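Local atomic coordinates of heme-binding protein A / AI-2 binding protein A (Helicobacter pylori SS1, PDB entry 6OFQ), a protein that probably binds peptides in the periplasm and delivers them to an ABC transporter for uptake, as a type II periplasmic binding protein. Residues A[373-378]-A[421-426]; A[293-298]-A[333-338]. All blocks are in the same frame, centred on the assembly; numbering follows the deposited sequence.

Contact 1: A[373-378]-A[421-426]; sequences FKTTIF and HEMAFA
F378 and M423 join two parallel strands at the closely packed end of this contact. F378 N donates to M423 O over 2.9 Å, and M423 N donates to T376 O over 3.3 Å. A weak hydrogen bond runs from F425 N to F378 O. I377 pairs with M423 and F378 with A424. On the I377 and M423 face, the bent thioether chain of M423 sets CE 4.0 Å from I377 CB and equally near T375 CG2. CD1 of I377 reaches the F425 ring. On the F378 and A424 face, the two CB atoms touch. H421 CB sits over one face of the F378 ring, offset toward its rim, in a CH-pi contact 4.0 Å from the centroid. The H421 imidazole turns away, and its NE2 bonds to G456 O. The pairing belongs to a mixed beta sheet in this type II periplasmic binding protein. Strand 373-380 lies there between strands 400-407 and 423-429. The chain runs from 373-380 through helix 386-396 to the parallel strand 400-407, a beta-alpha-beta crossover, and then through helix 409-417 to 423-429. The open side is at K374, T376 and the E422 carboxylate. T375 is buried beside it. Its OG1 donates to E422 OE1, 2.7 Å away, from well above the carboxylate plane (76°). The T375 hydroxyl lies anti to its own N (chi1 -168°), which turns it to E422. One water donates to both K374 O and E422 OE1. A second donates to E422 OE2, 2.5 Å away, and also bonds T376 OG1.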
loop_
_atom_site.group_PDB
_atom_site.type_symbol
_atom_site.label_atom_id
_atom_site.label_comp_id
_atom_site.label_asym_id
_atom_site.label_seq_id
_atom_site.Cartn_x
_atom_site.Cartn_y
_atom_site.Cartn_z
ATOM N N PHE A 373 32.989 -0.216 7.167
ATOM C CA PHE A 373 32.598 1.157 7.117
ATOM C C PHE A 373 31.501 1.437 8.151
ATOM O O PHE A 373 30.939 0.466 8.658
ATOM C CB PHE A 373 32.248 1.675 5.712
ATOM C CG PHE A 373 31.118 0.924 5.043
ATOM C CD1 PHE A 373 29.809 1.305 5.247
ATOM C CD2 PHE A 373 31.381 -0.140 4.210
ATOM C CE1 PHE A 373 28.789 0.571 4.622
ATOM C CE2 PHE A 373 30.360 -0.870 3.571
ATOM C CZ PHE A 373 29.051 -0.501 3.778
ATOM N N LYS A 374 31.169 2.700 8.343
ATOM C CA LYS A 374 30.056 3.079 9.195
ATOM C C LYS A 374 28.847 3.482 8.337
ATOM O O LYS A 374 28.991 4.126 7.305
ATOM C CB LYS A 374 30.453 4.235 10.116
ATOM C CG LYS A 374 31.605 3.810 11.019
ATOM C CD LYS A 374 32.079 4.848 12.033
ATOM C CE LYS A 374 33.013 4.065 12.959
ATOM N NZ LYS A 374 33.868 4.835 13.906
ATOM N N THR A 375 27.662 3.128 8.828
ATOM C CA THR A 375 26.407 3.479 8.164
ATOM C C THR A 375 25.261 3.571 9.160
ATOM O O THR A 375 25.511 3.407 10.376
ATOM C CB THR A 375 26.148 2.475 7.037
ATOM O OG1 THR A 375 25.082 2.956 6.212
ATOM C CG2 THR A 375 25.760 1.116 7.562
ATOM N N THR A 376 24.049 3.832 8.674
ATOM C CA THR A 376 22.909 4.075 9.518
ATOM C C THR A 376 21.769 3.271 8.921
ATOM O O THR A 376 21.718 3.075 7.694
ATOM C CB THR A 376 22.571 5.555 9.530
ATOM O OG1 THR A 376 23.639 6.252 10.193
ATOM C CG2 THR A 376 21.325 5.865 10.290
ATOM N N ILE A 377 20.927 2.710 9.761
ATOM C CA ILE A 377 19.673 2.097 9.327
ATOM C C ILE A 377 18.557 2.881 9.962
ATOM O O ILE A 377 18.573 3.203 11.157
ATOM C CB ILE A 377 19.595 0.611 9.683
ATOM C CG1 ILE A 377 18.365 -0.042 9.021
ATOM C CG2 ILE A 377 19.566 0.316 11.168
ATOM C CD1 ILE A 377 18.408 -1.543 9.082
ATOM N N PHE A 378 17.506 3.165 9.203
ATOM C CA PHE A 378 16.289 3.749 9.731
ATOM C C PHE A 378 15.315 2.628 10.026
ATOM O O PHE A 378 15.223 1.688 9.206
ATOM C CB PHE A 378 15.573 4.654 8.710
ATOM C CG PHE A 378 16.146 6.020 8.499
ATOM C CD1 PHE A 378 17.394 6.349 8.955
ATOM C CD2 PHE A 378 15.462 6.975 7.775
ATOM C CE1 PHE A 378 17.932 7.622 8.809
ATOM C CE2 PHE A 378 15.978 8.245 7.662
ATOM C CZ PHE A 378 17.221 8.558 8.114
ATOM N N HIS A 421 17.723 8.289 4.108
ATOM C CA HIS A 421 18.336 7.086 4.656
ATOM C C HIS A 421 19.508 6.631 3.802
ATOM O O HIS A 421 19.612 6.935 2.608
ATOM C CB HIS A 421 17.306 5.954 4.637
ATOM C CG HIS A 421 16.691 5.690 3.310
ATOM N ND1 HIS A 421 15.849 6.611 2.724
ATOM C CD2 HIS A 421 16.870 4.687 2.410
ATOM C CE1 HIS A 421 15.508 6.174 1.530
ATOM N NE2 HIS A 421 16.082 5.015 1.325
ATOM N N GLU A 422 20.294 5.750 4.417
ATOM C CA GLU A 422 21.309 4.920 3.744
ATOM C C GLU A 422 20.695 3.544 3.579
ATOM O O GLU A 422 20.622 3.010 2.476
ATOM C CB GLU A 422 22.635 4.902 4.519
ATOM C CG GLU A 422 23.360 6.242 4.585
ATOM C CD GLU A 422 24.615 6.057 5.403
ATOM O OE1 GLU A 422 25.592 5.374 5.038
ATOM O OE2 GLU A 422 24.587 6.616 6.492
ATOM N N MET A 423 20.382 2.893 4.685
ATOM C CA MET A 423 19.565 1.677 4.725
ATOM C C MET A 423 18.250 1.961 5.473
ATOM O O MET A 423 18.208 2.780 6.414
ATOM C CB MET A 423 20.329 0.577 5.453
ATOM C CG MET A 423 21.731 0.365 4.920
ATOM S SD MET A 423 22.554 -1.108 5.541
ATOM C CE MET A 423 22.354 -0.866 7.268
ATOM N N ALA A 424 17.175 1.269 5.108
ATOM C CA ALA A 424 15.913 1.466 5.823
ATOM C C ALA A 424 15.048 0.223 5.571
ATOM O O ALA A 424 15.116 -0.347 4.480
ATOM C CB ALA A 424 15.215 2.696 5.269
ATOM N N PHE A 425 14.264 -0.161 6.549
ATOM C CA PHE A 425 13.232 -1.168 6.276
ATOM C C PHE A 425 12.165 -0.622 5.331
ATOM O O PHE A 425 11.801 0.554 5.420
ATOM C CB PHE A 425 12.606 -1.640 7.585
ATOM C CG PHE A 425 13.507 -2.460 8.456
ATOM C CD1 PHE A 425 13.818 -3.757 8.174
ATOM C CD2 PHE A 425 14.146 -1.895 9.507
ATOM C CE1 PHE A 425 14.603 -4.534 9.002
ATOM C CE2 PHE A 425 14.968 -2.630 10.334
ATOM C CZ PHE A 425 15.223 -3.932 10.054
ATOM N N ALA A 426 11.688 -1.508 4.455
ATOM C CA ALA A 426 10.670 -1.101 3.512
ATOM C C ALA A 426 9.686 -2.258 3.442
ATOM O O ALA A 426 10.040 -3.428 3.650
ATOM C CB ALA A 426 11.293 -0.932 2.135
HETATM O O HOH W 1 28.004 6.137 5.929
HETATM O O HOH W 2 25.864 6.746 8.687
#

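Contact 2: A[293-298]-A[333-338]; sequences ASWLSL and QKMVNP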
loop_
_atom_site.group_PDB
_atom_site.type_symbol
_atom_site.label_atom_id
_atom_site.label_comp_id
_atom_site.label_asym_id
_atom_site.label_seq_id
_atom_site.Cartn_x
_atom_site.Cartn_y
_atom_site.Cartn_z
ATOM N N ALA A 293 5.466 -7.950 0.878
ATOM C CA ALA A 293 6.902 -8.145 0.831
ATOM C C ALA A 293 7.554 -7.151 1.789
ATOM O O ALA A 293 7.048 -6.034 1.965
ATOM C CB ALA A 293 7.478 -7.980 -0.566
ATOM N N SER A 294 8.632 -7.572 2.451
ATOM C CA SER A 294 9.404 -6.755 3.406
ATOM C C SER A 294 10.880 -6.934 3.091
ATOM O O SER A 294 11.356 -8.041 2.932
ATOM C CB SER A 294 9.081 -7.264 4.835
ATOM O OG SER A 294 9.773 -6.467 5.780
ATOM N N TRP A 295 11.614 -5.814 3.084
ATOM C CA TRP A 295 13.021 -5.842 2.591
ATOM C C TRP A 295 13.808 -4.705 3.218
ATOM O O TRP A 295 13.245 -3.902 3.957
ATOM C CB TRP A 295 13.117 -5.848 1.055
ATOM C CG TRP A 295 12.641 -4.605 0.377
ATOM C CD1 TRP A 295 13.383 -3.523 0.051
ATOM C CD2 TRP A 295 11.301 -4.284 0.016
ATOM N NE1 TRP A 295 12.606 -2.567 -0.557
ATOM C CE2 TRP A 295 11.313 -3.008 -0.604
ATOM C CE3 TRP A 295 10.088 -4.958 0.090
ATOM C CZ2 TRP A 295 10.162 -2.405 -1.091
ATOM C CZ3 TRP A 295 8.963 -4.365 -0.384
ATOM C CH2 TRP A 295 8.999 -3.090 -0.946
ATOM N N LEU A 296 15.085 -4.686 2.943
ATOM C CA LEU A 296 15.910 -3.585 3.362
ATOM C C LEU A 296 16.224 -2.752 2.121
ATOM O O LEU A 296 16.832 -3.281 1.169
ATOM C CB LEU A 296 17.122 -4.156 4.069
ATOM C CG LEU A 296 18.110 -3.168 4.681
ATOM C CD1 LEU A 296 17.525 -2.452 5.898
ATOM C CD2 LEU A 296 19.390 -3.884 5.093
ATOM N N SER A 297 15.807 -1.494 2.064
ATOM C CA SER A 297 16.236 -0.544 1.031
ATOM C C SER A 297 17.719 -0.226 1.253
ATOM O O SER A 297 18.111 -0.082 2.421
ATOM C CB SER A 297 15.498 0.815 1.114
ATOM O OG SER A 297 14.109 0.680 0.831
ATOM N N LEU A 298 18.483 -0.178 0.164
ATOM C CA LEU A 298 19.875 0.286 0.164
ATOM C C LEU A 298 19.886 1.445 -0.812
ATOM O O LEU A 298 19.471 1.324 -1.962
ATOM C CB LEU A 298 20.798 -0.802 -0.364
ATOM C CG LEU A 298 20.814 -2.127 0.401
ATOM C CD1 LEU A 298 21.656 -3.188 -0.244
ATOM C CD2 LEU A 298 21.221 -1.911 1.866
ATOM N N GLN A 333 7.667 -16.375 4.626
ATOM C CA GLN A 333 8.470 -17.123 3.660
ATOM C C GLN A 333 9.681 -16.302 3.256
ATOM O O GLN A 333 9.564 -15.070 3.128
ATOM C CB GLN A 333 7.589 -17.496 2.437
ATOM C CG GLN A 333 8.325 -18.222 1.327
ATOM C CD GLN A 333 7.467 -18.793 0.188
ATOM O OE1 GLN A 333 6.255 -18.929 0.346
ATOM N NE2 GLN A 333 8.106 -19.211 -0.917
ATOM N N LYS A 334 10.834 -16.898 3.012
ATOM C CA LYS A 334 12.020 -16.181 2.579
ATOM C C LYS A 334 11.751 -15.445 1.265
ATOM O O LYS A 334 11.239 -16.048 0.311
ATOM C CB LYS A 334 13.156 -17.188 2.388
ATOM C CG LYS A 334 14.440 -16.627 1.799
ATOM C CD LYS A 334 15.666 -17.538 1.850
ATOM C CE LYS A 334 15.425 -19.021 1.975
ATOM N NZ LYS A 334 16.716 -19.651 2.360
ATOM N N MET A 335 12.089 -14.154 1.224
ATOM C CA MET A 335 11.916 -13.374 0.009
ATOM C C MET A 335 13.079 -13.634 -0.954
ATOM O O MET A 335 14.255 -13.719 -0.561
ATOM C CB MET A 335 11.786 -11.907 0.380
ATOM C CG MET A 335 11.573 -10.948 -0.781
ATOM S SD MET A 335 11.403 -9.266 -0.129
ATOM C CE MET A 335 11.236 -8.321 -1.641
ATOM N N VAL A 336 12.710 -13.784 -2.236
ATOM C CA VAL A 336 13.645 -13.981 -3.335
ATOM C C VAL A 336 13.452 -12.864 -4.361
ATOM O O VAL A 336 14.377 -12.100 -4.595
ATOM C CB VAL A 336 13.433 -15.354 -3.980
ATOM C CG1 VAL A 336 14.443 -15.544 -5.096
ATOM C CG2 VAL A 336 13.644 -16.451 -2.913
ATOM N N ASN A 337 12.287 -12.728 -4.964
ATOM C CA ASN A 337 11.949 -11.669 -5.932
ATOM C C ASN A 337 11.257 -10.502 -5.254
ATOM O O ASN A 337 10.788 -10.585 -4.104
ATOM C CB ASN A 337 11.063 -12.238 -7.055
ATOM C CG ASN A 337 11.739 -13.416 -7.760
ATOM O OD1 ASN A 337 12.854 -13.211 -8.276
ATOM N ND2 ASN A 337 11.142 -14.614 -7.699
ATOM N N PRO A 338 11.091 -9.375 -5.960
ATOM C CA PRO A 338 10.505 -8.195 -5.297
ATOM C C PRO A 338 9.059 -8.314 -4.891
ATOM O O PRO A 338 8.616 -7.509 -4.090
ATOM C CB PRO A 338 10.660 -7.070 -6.293
ATOM C CG PRO A 338 11.834 -7.523 -7.126
ATOM C CD PRO A 338 11.700 -9.018 -7.260
#
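M335 carries most of this contact, reaching from the loop after strand 332-334 to A293, S294 and W295. The apolar touches are made mainly by its methyl end. CE lies 3.9 Å from A293 CB and 4.0 Å from W295 CE3. It meets the indole obliquely, at CE3 of the six-membered ring. W295 CB also lies 4.0 Å from M335 SD. The M335 chain is fully extended. CG is anti to the backbone N (chi1 -179°), and the next two torsions are also close to 180°, so the thioether spans the gap between the two backbones.

Two backbone carbonyls take part without hydrogen bonding across the segments. M335 SD approaches S294 O to 3.3 Å, sulfur to carbonyl. P338 O makes a van der Waals touch on the methyl of A293, 3.7 Å from its CB.

The two segments are not paired as neighbouring strands. Strand 497-510 is antiparallel to both 292-298 and 332-334, and it bonds S294 through the backbone of L500 and A501. Its Y497, P499 and Y502 also touch M335. Along its other edge, strand 292-298 is antiparallel to 423-429, with backbone bonds from A293 to W428 and from W295 to A426. Helix 436-443 packs against both segments, with L442 on W295 and L439 on P338.

Both contacts are mostly buried and belong to the same mixed sheet. Strands 292-298 and 423-429 are neighbours in it, so the contacts meet directly. A424 O with S297 N and A426 N with W295 O are probable hydrogen bonds, and I377 CD1 packs on L296 CD1. Contact 1 joins adjacent strands, so backbone bonds run along it, with side-chain packing on both faces, and its water-bridged carboxylate marks a more open margin. Contact 2 touches through buried residues alone. It joins a strand to a loop mainly through one methionine, with the carbonyl of P338 touching A293. The chain completes contact 2 before contact 1 begins.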